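Local coordinates for protein tartrate dehydrogenase/decarboxylase (Pseudomonas putida, PDB 3FLK) that oxidises tartrate with NAD+, converts meso-tartrate to D-glycerate and oxidatively decarboxylates D-malate to pyruvate, using magnesium or manganese, at residues N297-I302 with P341-T346; E331-D336 with Q350-A355; I107-L112 with M301-A306. The protein carries 1 engineered substitution. All coordinates share one frame; numbering follows the deposited sequence.

Contact 1. Residues N297-I302 with P341-T346. With NAI (1,4-dihydronicotinamide adenine dinucleotide), chain F.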
loop_
_atom_site.group_PDB
_atom_site.type_symbol
_atom_site.label_atom_id
_atom_site.label_comp_id
_atom_site.label_asym_id
_atom_site.label_seq_id
_atom_site.Cartn_x
_atom_site.Cartn_y
_atom_site.Cartn_z
ATOM N N ASN A 297 21.217 1.559 9.780
ATOM C CA ASN A 297 21.840 0.876 8.648
ATOM C C ASN A 297 22.294 1.903 7.608
ATOM O O ASN A 297 21.469 2.662 7.091
ATOM C CB ASN A 297 20.837 -0.113 8.029
ATOM C CG ASN A 297 21.492 -1.142 7.123
ATOM O OD1 ASN A 297 22.582 -0.928 6.599
ATOM N ND2 ASN A 297 20.821 -2.274 6.939
ATOM N N PRO A 298 23.613 1.956 7.321
ATOM C CA PRO A 298 24.123 2.899 6.328
ATOM C C PRO A 298 24.136 2.371 4.888
ATOM O O PRO A 298 24.529 3.109 3.979
ATOM C CB PRO A 298 25.559 3.133 6.796
ATOM C CG PRO A 298 25.959 1.818 7.402
ATOM C CD PRO A 298 24.702 1.169 7.935
ATOM N N ILE A 299 23.722 1.122 4.677
ATOM C CA ILE A 299 23.818 0.511 3.344
ATOM C C ILE A 299 22.978 1.251 2.292
ATOM O O ILE A 299 23.429 1.440 1.160
ATOM C CB ILE A 299 23.519 -1.018 3.355
ATOM C CG1 ILE A 299 24.620 -1.767 4.123
ATOM C CG2 ILE A 299 23.408 -1.562 1.924
ATOM C CD1 ILE A 299 24.346 -3.247 4.354
ATOM N N ALA A 300 21.778 1.685 2.675
ATOM C CA ALA A 300 20.907 2.450 1.777
ATOM C C ALA A 300 21.601 3.709 1.263
ATOM O O ALA A 300 21.579 3.992 0.064
ATOM C CB ALA A 300 19.595 2.801 2.468
HETATM N N MSE A 301 22.223 4.446 2.182
HETATM C CA MSE A 301 23.000 5.639 1.857
HETATM C C MSE A 301 24.166 5.310 0.919
HETATM O O MSE A 301 24.385 6.010 -0.069
HETATM C CB MSE A 301 23.525 6.289 3.141
HETATM C CG MSE A 301 24.160 7.660 2.958
HETATM SE SE MSE A 301 22.827 9.071 2.749
HETATM C CE MSE A 301 22.867 9.271 0.820
ATOM N N ILE A 302 24.894 4.241 1.236
ATOM C CA ILE A 302 26.078 3.832 0.471
ATOM C C ILE A 302 25.708 3.375 -0.946
ATOM O O ILE A 302 26.324 3.804 -1.922
ATOM C CB ILE A 302 26.891 2.744 1.227
ATOM C CG1 ILE A 302 27.521 3.345 2.492
ATOM C CG2 ILE A 302 27.983 2.152 0.332
ATOM C CD1 ILE A 302 27.822 2.336 3.593
ATOM N N PRO A 341 21.738 -4.107 13.609
ATOM C CA PRO A 341 20.674 -4.920 14.222
ATOM C C PRO A 341 19.417 -5.162 13.370
ATOM O O PRO A 341 18.751 -6.180 13.561
ATOM C CB PRO A 341 20.319 -4.129 15.484
ATOM C CG PRO A 341 21.573 -3.396 15.818
ATOM C CD PRO A 341 22.106 -2.977 14.483
ATOM N N ASP A 342 19.093 -4.248 12.454
ATOM C CA ASP A 342 17.923 -4.435 11.580
ATOM C C ASP A 342 18.106 -5.611 10.611
ATOM O O ASP A 342 17.130 -6.126 10.059
ATOM C CB ASP A 342 17.574 -3.146 10.822
ATOM C CG ASP A 342 18.670 -2.708 9.874
ATOM O OD1 ASP A 342 18.457 -2.765 8.644
ATOM O OD2 ASP A 342 19.750 -2.315 10.357
HETATM N N MSE A 343 19.358 -6.025 10.417
HETATM C CA MSE A 343 19.688 -7.182 9.588
HETATM C C MSE A 343 20.180 -8.370 10.419
HETATM O O MSE A 343 20.701 -9.345 9.874
HETATM C CB MSE A 343 20.737 -6.811 8.541
HETATM C CG MSE A 343 20.325 -5.688 7.616
HETATM SE SE MSE A 343 21.606 -5.485 6.174
HETATM C CE MSE A 343 20.989 -6.922 5.019
ATOM N N GLY A 344 20.020 -8.279 11.736
ATOM C CA GLY A 344 20.368 -9.378 12.636
ATOM C C GLY A 344 21.794 -9.351 13.163
ATOM O O GLY A 344 22.221 -10.289 13.840
ATOM N N GLY A 345 22.525 -8.279 12.861
ATOM C CA GLY A 345 23.912 -8.135 13.303
ATOM C C GLY A 345 24.059 -7.316 14.571
ATOM O O GLY A 345 23.067 -6.891 15.164
ATOM N N THR A 346 25.302 -7.086 14.985
ATOM C CA THR A 346 25.579 -6.351 16.221
ATOM C C THR A 346 26.460 -5.122 16.000
ATOM O O THR A 346 26.804 -4.424 16.955
ATOM C CB THR A 346 26.240 -7.251 17.293
ATOM O OG1 THR A 346 27.465 -7.789 16.780
ATOM C CG2 THR A 346 25.309 -8.392 17.704
HETATM P PA NAI F . 11.449 6.286 8.600
HETATM O O1A NAI F . 11.927 5.672 7.339
HETATM O O2A NAI F . 12.316 7.392 9.044
HETATM O O5B NAI F . 11.402 5.166 9.742
HETATM C C5B NAI F . 10.514 4.072 9.704
HETATM C C4B NAI F . 11.048 2.932 10.564
HETATM O O4B NAI F . 12.148 2.320 9.916
HETATM C C3B NAI F . 11.535 3.415 11.923
HETATM O O3B NAI F . 11.147 2.473 12.894
HETATM C C2B NAI F . 13.043 3.453 11.776
HETATM O O2B NAI F . 13.707 3.168 12.987
HETATM C C1B NAI F . 13.323 2.411 10.706
HETATM N N9A NAI F . 14.477 2.794 9.875
HETATM C C8A NAI F . 14.510 3.757 8.899
HETATM N N7A NAI F . 15.757 3.790 8.380
HETATM C C5A NAI F . 16.517 2.870 9.004
HETATM C C6A NAI F . 17.849 2.496 8.860
HETATM N N6A NAI F . 18.621 3.085 7.951
HETATM N N1A NAI F . 18.359 1.495 9.664
HETATM C C2A NAI F . 17.562 0.873 10.601
HETATM N N3A NAI F . 16.238 1.251 10.729
HETATM C C4A NAI F . 15.726 2.234 9.950
HETATM O O3 NAI F . 9.921 6.755 8.337
HETATM P PN NAI F . 8.873 7.380 9.393
HETATM O O1N NAI F . 9.155 6.912 10.766
HETATM O O2N NAI F . 7.528 7.109 8.834
HETATM O O5D NAI F . 9.143 8.956 9.291
HETATM C C5D NAI F . 10.104 9.610 10.094
HETATM C C4D NAI F . 10.398 11.000 9.529
HETATM O O4D NAI F . 11.105 10.886 8.308
HETATM C C3D NAI F . 9.146 11.810 9.222
HETATM O O3D NAI F . 9.410 13.144 9.582
HETATM C C2D NAI F . 8.988 11.703 7.716
HETATM O O2D NAI F . 8.349 12.829 7.160
HETATM C C1D NAI F . 10.440 11.594 7.273
HETATM N N1N NAI F . 10.668 10.914 5.983
HETATM C C2N NAI F . 11.482 11.542 5.082
HETATM C C3N NAI F . 11.766 10.956 3.854
HETATM C C7N NAI F . 12.866 11.532 3.009
HETATM O O7N NAI F . 13.648 12.594 3.512
HETATM N N7N NAI F . 13.085 11.032 1.794
HETATM C C4N NAI F . 11.212 9.712 3.552
HETATM C C5N NAI F . 10.385 9.072 4.476
HETATM C C6N NAI F . 10.119 9.686 5.700
#

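Contact 2. Residues E331-D336 with Q350-A355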
loop_
_atom_site.group_PDB
_atom_site.type_symbol
_atom_site.label_atom_id
_atom_site.label_comp_id
_atom_site.label_asym_id
_atom_site.label_seq_id
_atom_site.Cartn_x
_atom_site.Cartn_y
_atom_site.Cartn_z
ATOM N N GLU A 331 27.596 -6.593 -0.812
ATOM C CA GLU A 331 27.244 -8.020 -0.842
ATOM C C GLU A 331 28.081 -8.849 0.133
ATOM O O GLU A 331 27.544 -9.674 0.873
ATOM C CB GLU A 331 27.410 -8.592 -2.256
ATOM C CG GLU A 331 26.343 -8.170 -3.260
ATOM C CD GLU A 331 26.776 -8.371 -4.712
ATOM O OE1 GLU A 331 27.691 -9.186 -4.972
ATOM O OE2 GLU A 331 26.200 -7.702 -5.598
ATOM N N ARG A 332 29.393 -8.621 0.123
ATOM C CA ARG A 332 30.331 -9.381 0.959
ATOM C C ARG A 332 30.106 -9.150 2.452
ATOM O O ARG A 332 30.097 -10.095 3.242
ATOM C CB ARG A 332 31.779 -9.055 0.574
ATOM C CG ARG A 332 32.211 -9.668 -0.753
ATOM C CD ARG A 332 33.552 -9.124 -1.208
ATOM N NE ARG A 332 34.028 -9.790 -2.420
ATOM C CZ ARG A 332 34.969 -10.730 -2.444
ATOM N NH1 ARG A 332 35.557 -11.127 -1.321
ATOM N NH2 ARG A 332 35.330 -11.273 -3.599
ATOM N N VAL A 333 29.912 -7.888 2.822
ATOM C CA VAL A 333 29.670 -7.492 4.208
ATOM C C VAL A 333 28.372 -8.108 4.755
ATOM O O VAL A 333 28.336 -8.592 5.894
ATOM C CB VAL A 333 29.706 -5.945 4.337
ATOM C CG1 VAL A 333 28.860 -5.448 5.489
ATOM C CG2 VAL A 333 31.149 -5.461 4.468
ATOM N N ILE A 334 27.325 -8.111 3.931
ATOM C CA ILE A 334 26.054 -8.758 4.278
ATOM C C ILE A 334 26.235 -10.273 4.467
ATOM O O ILE A 334 25.747 -10.844 5.447
ATOM C CB ILE A 334 24.948 -8.459 3.226
ATOM C CG1 ILE A 334 24.511 -6.991 3.311
ATOM C CG2 ILE A 334 23.752 -9.386 3.416
ATOM C CD1 ILE A 334 23.611 -6.526 2.162
ATOM N N ALA A 335 26.944 -10.909 3.535
ATOM C CA ALA A 335 27.249 -12.340 3.636
ATOM C C ALA A 335 28.034 -12.671 4.910
ATOM O O ALA A 335 27.795 -13.703 5.539
ATOM C CB ALA A 335 28.003 -12.818 2.399
ATOM N N ASP A 336 28.952 -11.780 5.288
ATOM C CA ASP A 336 29.781 -11.940 6.493
ATOM C C ASP A 336 29.012 -11.759 7.802
ATOM O O ASP A 336 29.449 -12.233 8.852
ATOM C CB ASP A 336 30.948 -10.946 6.477
ATOM C CG ASP A 336 32.060 -11.353 5.531
ATOM O OD1 ASP A 336 32.119 -12.538 5.127
ATOM O OD2 ASP A 336 32.888 -10.479 5.194
ATOM N N GLN A 350 28.808 3.135 12.177
ATOM C CA GLN A 350 30.181 3.470 11.799
ATOM C C GLN A 350 31.012 2.229 11.496
ATOM O O GLN A 350 31.855 2.250 10.602
ATOM C CB GLN A 350 30.855 4.312 12.892
ATOM C CG GLN A 350 30.263 5.721 13.081
ATOM C CD GLN A 350 28.901 5.720 13.760
ATOM O OE1 GLN A 350 28.552 4.789 14.499
ATOM N NE2 GLN A 350 28.119 6.769 13.513
ATOM N N GLN A 351 30.763 1.150 12.236
ATOM C CA GLN A 351 31.464 -0.120 12.020
ATOM C C GLN A 351 31.102 -0.764 10.680
ATOM O O GLN A 351 31.959 -1.356 10.028
ATOM C CB GLN A 351 31.205 -1.095 13.172
ATOM C CG GLN A 351 31.957 -0.752 14.460
ATOM C CD GLN A 351 31.581 -1.654 15.628
ATOM O OE1 GLN A 351 30.435 -2.085 15.754
ATOM N NE2 GLN A 351 32.550 -1.931 16.497
ATOM N N VAL A 352 29.839 -0.650 10.274
ATOM C CA VAL A 352 29.409 -1.162 8.966
ATOM C C VAL A 352 30.037 -0.343 7.835
ATOM O O VAL A 352 30.542 -0.906 6.858
ATOM C CB VAL A 352 27.862 -1.215 8.835
ATOM C CG1 VAL A 352 27.448 -1.689 7.439
ATOM C CG2 VAL A 352 27.273 -2.137 9.895
ATOM N N GLY A 353 30.015 0.980 7.979
ATOM C CA GLY A 353 30.688 1.879 7.040
ATOM C C GLY A 353 32.153 1.516 6.863
ATOM O O GLY A 353 32.643 1.409 5.736
ATOM N N ALA A 354 32.839 1.307 7.985
ATOM C CA ALA A 354 34.247 0.907 7.995
ATOM C C ALA A 354 34.484 -0.451 7.332
ATOM O O ALA A 354 35.455 -0.621 6.593
ATOM C CB ALA A 354 34.785 0.901 9.424
ATOM N N ALA A 355 33.597 -1.407 7.603
ATOM C CA ALA A 355 33.696 -2.755 7.036
ATOM C C ALA A 355 33.528 -2.773 5.512
ATOM O O ALA A 355 34.242 -3.494 4.814
ATOM C CB ALA A 355 32.684 -3.687 7.697
#

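Contact 3. Residues I107-L112 with M301-A306. With OXL (oxalate ion), chain G; SO4 (sulfate ion), chain J.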
loop_
_atom_site.group_PDB
_atom_site.type_symbol
_atom_site.label_atom_id
_atom_site.label_comp_id
_atom_site.label_asym_id
_atom_site.label_seq_id
_atom_site.Cartn_x
_atom_site.Cartn_y
_atom_site.Cartn_z
ATOM N N ILE A 107 13.974 6.061 -9.186
ATOM C CA ILE A 107 14.373 4.662 -9.350
ATOM C C ILE A 107 14.751 4.050 -8.007
ATOM O O ILE A 107 15.652 4.544 -7.327
ATOM C CB ILE A 107 15.575 4.520 -10.333
ATOM C CG1 ILE A 107 15.207 5.023 -11.733
ATOM C CG2 ILE A 107 16.074 3.074 -10.391
ATOM C CD1 ILE A 107 14.221 4.125 -12.491
ATOM N N ARG A 108 14.072 2.965 -7.644
ATOM C CA ARG A 108 14.269 2.318 -6.348
ATOM C C ARG A 108 14.352 0.790 -6.494
ATOM O O ARG A 108 13.321 0.112 -6.543
ATOM C CB ARG A 108 13.151 2.732 -5.375
ATOM C CG ARG A 108 13.166 4.217 -5.026
ATOM C CD ARG A 108 11.945 4.665 -4.224
ATOM N NE ARG A 108 12.144 6.001 -3.664
ATOM C CZ ARG A 108 11.454 6.510 -2.642
ATOM N NH1 ARG A 108 10.502 5.803 -2.048
ATOM N NH2 ARG A 108 11.724 7.734 -2.210
ATOM N N PRO A 109 15.585 0.245 -6.580
ATOM C CA PRO A 109 15.757 -1.208 -6.706
ATOM C C PRO A 109 15.438 -1.982 -5.427
ATOM O O PRO A 109 15.685 -1.497 -4.319
ATOM C CB PRO A 109 17.239 -1.363 -7.070
ATOM C CG PRO A 109 17.894 -0.142 -6.531
ATOM C CD PRO A 109 16.875 0.961 -6.590
ATOM N N VAL A 110 14.883 -3.177 -5.603
ATOM C CA VAL A 110 14.540 -4.066 -4.500
ATOM C C VAL A 110 15.250 -5.397 -4.735
ATOM O O VAL A 110 15.092 -6.009 -5.793
ATOM C CB VAL A 110 13.005 -4.275 -4.390
ATOM C CG1 VAL A 110 12.666 -5.246 -3.277
ATOM C CG2 VAL A 110 12.288 -2.945 -4.171
ATOM N N ARG A 111 16.032 -5.840 -3.754
ATOM C CA ARG A 111 16.849 -7.042 -3.909
ATOM C C ARG A 111 17.064 -7.782 -2.593
ATOM O O ARG A 111 17.373 -7.169 -1.570
ATOM C CB ARG A 111 18.204 -6.672 -4.519
ATOM C CG ARG A 111 19.058 -7.851 -4.990
ATOM C CD ARG A 111 20.223 -7.355 -5.834
ATOM N NE ARG A 111 19.762 -6.433 -6.873
ATOM C CZ ARG A 111 20.471 -5.421 -7.363
ATOM N NH1 ARG A 111 21.695 -5.176 -6.920
ATOM N NH2 ARG A 111 19.943 -4.642 -8.298
ATOM N N LEU A 112 16.896 -9.101 -2.634
ATOM C CA LEU A 112 17.265 -9.961 -1.514
ATOM C C LEU A 112 18.688 -10.476 -1.719
ATOM O O LEU A 112 18.971 -11.177 -2.695
ATOM C CB LEU A 112 16.277 -11.126 -1.370
ATOM C CG LEU A 112 16.566 -12.266 -0.384
ATOM C CD1 LEU A 112 16.494 -11.808 1.074
ATOM C CD2 LEU A 112 15.602 -13.413 -0.628
HETATM N N MSE A 301 22.223 4.446 2.182
HETATM C CA MSE A 301 23.000 5.639 1.857
HETATM C C MSE A 301 24.166 5.310 0.919
HETATM O O MSE A 301 24.385 6.010 -0.069
HETATM C CB MSE A 301 23.525 6.289 3.141
HETATM C CG MSE A 301 24.160 7.660 2.958
HETATM SE SE MSE A 301 22.827 9.071 2.749
HETATM C CE MSE A 301 22.867 9.271 0.820
ATOM N N ILE A 302 24.894 4.241 1.236
ATOM C CA ILE A 302 26.078 3.832 0.471
ATOM C C ILE A 302 25.708 3.375 -0.946
ATOM O O ILE A 302 26.324 3.804 -1.922
ATOM C CB ILE A 302 26.891 2.744 1.227
ATOM C CG1 ILE A 302 27.521 3.345 2.492
ATOM C CG2 ILE A 302 27.983 2.152 0.332
ATOM C CD1 ILE A 302 27.822 2.336 3.593
ATOM N N TRP A 303 24.698 2.516 -1.044
ATOM C CA TRP A 303 24.183 2.044 -2.330
ATOM C C TRP A 303 23.702 3.222 -3.190
ATOM O O TRP A 303 23.973 3.263 -4.389
ATOM C CB TRP A 303 23.061 1.025 -2.099
ATOM C CG TRP A 303 22.605 0.235 -3.312
ATOM C CD1 TRP A 303 22.899 0.475 -4.630
ATOM C CD2 TRP A 303 21.731 -0.900 -3.301
ATOM N NE1 TRP A 303 22.278 -0.452 -5.433
ATOM C CE2 TRP A 303 21.551 -1.305 -4.644
ATOM C CE3 TRP A 303 21.083 -1.617 -2.287
ATOM C CZ2 TRP A 303 20.747 -2.395 -4.997
ATOM C CZ3 TRP A 303 20.285 -2.701 -2.638
ATOM C CH2 TRP A 303 20.126 -3.079 -3.983
ATOM N N SER A 304 23.013 4.184 -2.573
ATOM C CA SER A 304 22.622 5.430 -3.256
ATOM C C SER A 304 23.823 6.143 -3.872
ATOM O O SER A 304 23.724 6.707 -4.964
ATOM C CB SER A 304 21.907 6.387 -2.299
ATOM O OG SER A 304 20.642 5.879 -1.929
ATOM N N GLY A 305 24.949 6.111 -3.160
ATOM C CA GLY A 305 26.203 6.683 -3.641
ATOM C C GLY A 305 26.730 5.966 -4.865
ATOM O O GLY A 305 27.205 6.604 -5.805
ATOM N N ALA A 306 26.646 4.636 -4.849
ATOM C CA ALA A 306 27.023 3.814 -5.995
ATOM C C ALA A 306 26.179 4.148 -7.227
ATOM O O ALA A 306 26.709 4.253 -8.338
ATOM C CB ALA A 306 26.917 2.337 -5.655
HETATM C C1 OXL G . 8.424 9.387 1.136
HETATM C C2 OXL G . 9.300 8.950 0.046
HETATM O O1 OXL G . 8.049 8.542 1.985
HETATM O O2 OXL G . 9.667 9.773 -0.821
HETATM O O3 OXL G . 8.060 10.584 1.189
HETATM O O4 OXL G . 9.654 7.748 0.007
HETATM S S SO4 J . 22.404 -1.848 -8.934
HETATM O O1 SO4 J . 20.950 -1.841 -8.800
HETATM O O2 SO4 J . 22.766 -1.637 -10.333
HETATM O O3 SO4 J . 22.985 -0.783 -8.124
HETATM O O4 SO4 J . 22.921 -3.143 -8.494
#

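Contact 1. Residues N297-I302 with P341-T346
Asn297 and Asp342 meet beside the adenine of the NADH in the dinucleotide site of this isocitrate/isopropylmalate dehydrogenase fold. The Asn297 ND2 to Asp342 OD1 hydrogen bond (3.0 Å, 166° at the hydrogen) runs close to the amide plane and uses the syn lone pair of the carboxylate, although the two flat groups are turned 58° apart. The backbone of Asn297 reads the base: its N donates to N1A of NADH at 2.9 Å, and its O accepts from N6A of NADH at 3.0 Å. Asp342 CG also packs against C2A of NADH, 3.8 Å away. With CG anti to the backbone N (chi1 -163°), the amide of Asn297 turns OD1 back onto Ile299 N at 3.0 Å, an Asx-turn capping bond that starts helix 299-313; the donor sits above the carbonyl plane. Putting an alanine here is likely to leave Ile299 N without its cap and Asp342 OD1 short of one donor. Further out, Thr261 OG1 also bonds Asp342 OD1, while Thr340 OG1 holds OD2. Selenomethionine Met343 lies across the amide, its SE 3.4 Å from Asn297 ND2 and 4.0 Å from Ile299 CD1.

Contact 2. Residues E331-D336 with Q350-A355
Ala355 O takes a hydrogen bond from Thr359 OG1, one turn further along its own helix, and the same carbonyl oxygen is met from across the contact by a methyl group: Val333 CG2 stands 3.7 Å from Ala355 O. That methyl lies equally near Ala355 C, also at 3.7 Å, so it rests against the carbonyl group rather than addressing the oxygen alone. It reaches the side chain as well, with Val333 CG2 and Ala355 CB 4.0 Å apart. The second branch of the valine turns the other way along the partner helix, where Val333 CG1 and Val352 CG1 approach more loosely, at 4.5 Å. The first torsion explains this division of labour: CG1 is anti to the backbone N (chi1 153°) and CG2 anti to the carbonyl carbon, which spreads the two methyls over residues three apart, Val352 and Ala355. This is plain helix-helix packing between the last two helices of the chain, 317-336 and 349-361, in the isocitrate/isopropylmalate dehydrogenase fold. The contact is van der Waals packing throughout: one valine set against a valine, an alanine and the alanine's carbonyl, with only 111 Å² buried in total. Ile356 and Thr359 extend the surface on which Val333 packs. On the far side of helix 349-361, Gln350 and Ala354 lie on helix 17-35 through Glu23 and Arg26. The CA atoms of Val333 and Ala355 are 6.8 Å apart, a closeness consistent with the small side chain of Ala355.

Contact 3. Residues I107-L112 with M301-A306
Arg111 and Trp303 touch each other and also share a single sulfate, an ion probably carried over from the crystallisation liquor. Arg111 NH1 donates to sulfate O4 at 2.8 Å and Arg111 NH2 to sulfate O1 at 3.0 Å, so the anion lies at the edge of the guanidinium, near its plane. Trp303 NE1 donates to a different oxygen of the same ion, sulfate O3, again 2.8 Å long and nearly straight at 162°, with the ion at the edge of the indole, and His323 NE2 adds a further bond. Beside the ion the two side chains also touch directly: Arg111 NH1 is 3.5 Å from Trp303 CZ2, and Trp303 CH2 lies over one face of the guanidinium, offset toward its rim. The planes are 53° apart, which rules out a parallel stack. A bend at chi3 (-50°) brings the end of the arginine chain round to the ion. Two residues earlier on the strand, Pro109 CG packs on Trp303 CZ2 at 3.9 Å, the two side chains running past each other in opposite directions. Phe113 meets the same indole.

Arg108, between Ile107 and Pro109 on the strand, extends instead into the active site, where Arg108 NH1 and NH2 each donate to oxalate O4 at 3.0 Å. Asn106 OD1 and Ser252 OG position its guanidinium. Strand 105-111 thus packs on helix 299-313 while contributing to the arginine cluster, Arg98, Arg108 and Arg134, that holds the substrate-like carboxylates in this dehydrogenase family.

How the contacts relate
Helix 299-313 ties the set together: contact 1 uses its start and contact 3 the turns that follow, the two sharing Met301 and Ile302 with centres about 13 Å apart. Contacts 1 and 2 are closer, centres about 8 Å apart, and touch: Pro298 CG lies 3.8 Å from Val352 CG1, and Ile299 CD1, on the helix itself, 3.9 Å from Ile334 CG1. Contacts 2 and 3, centres about 15 Å apart and nearest atoms about 5 Å, do not touch. Along the chain, strand segment 107-112 comes first; the segments of contacts 1 and 2 then alternate, interlocking the last three helices. One helix therefore links the adenine end of the cofactor site, the C-terminal helical packing and the strand that sends an arginine to oxalate.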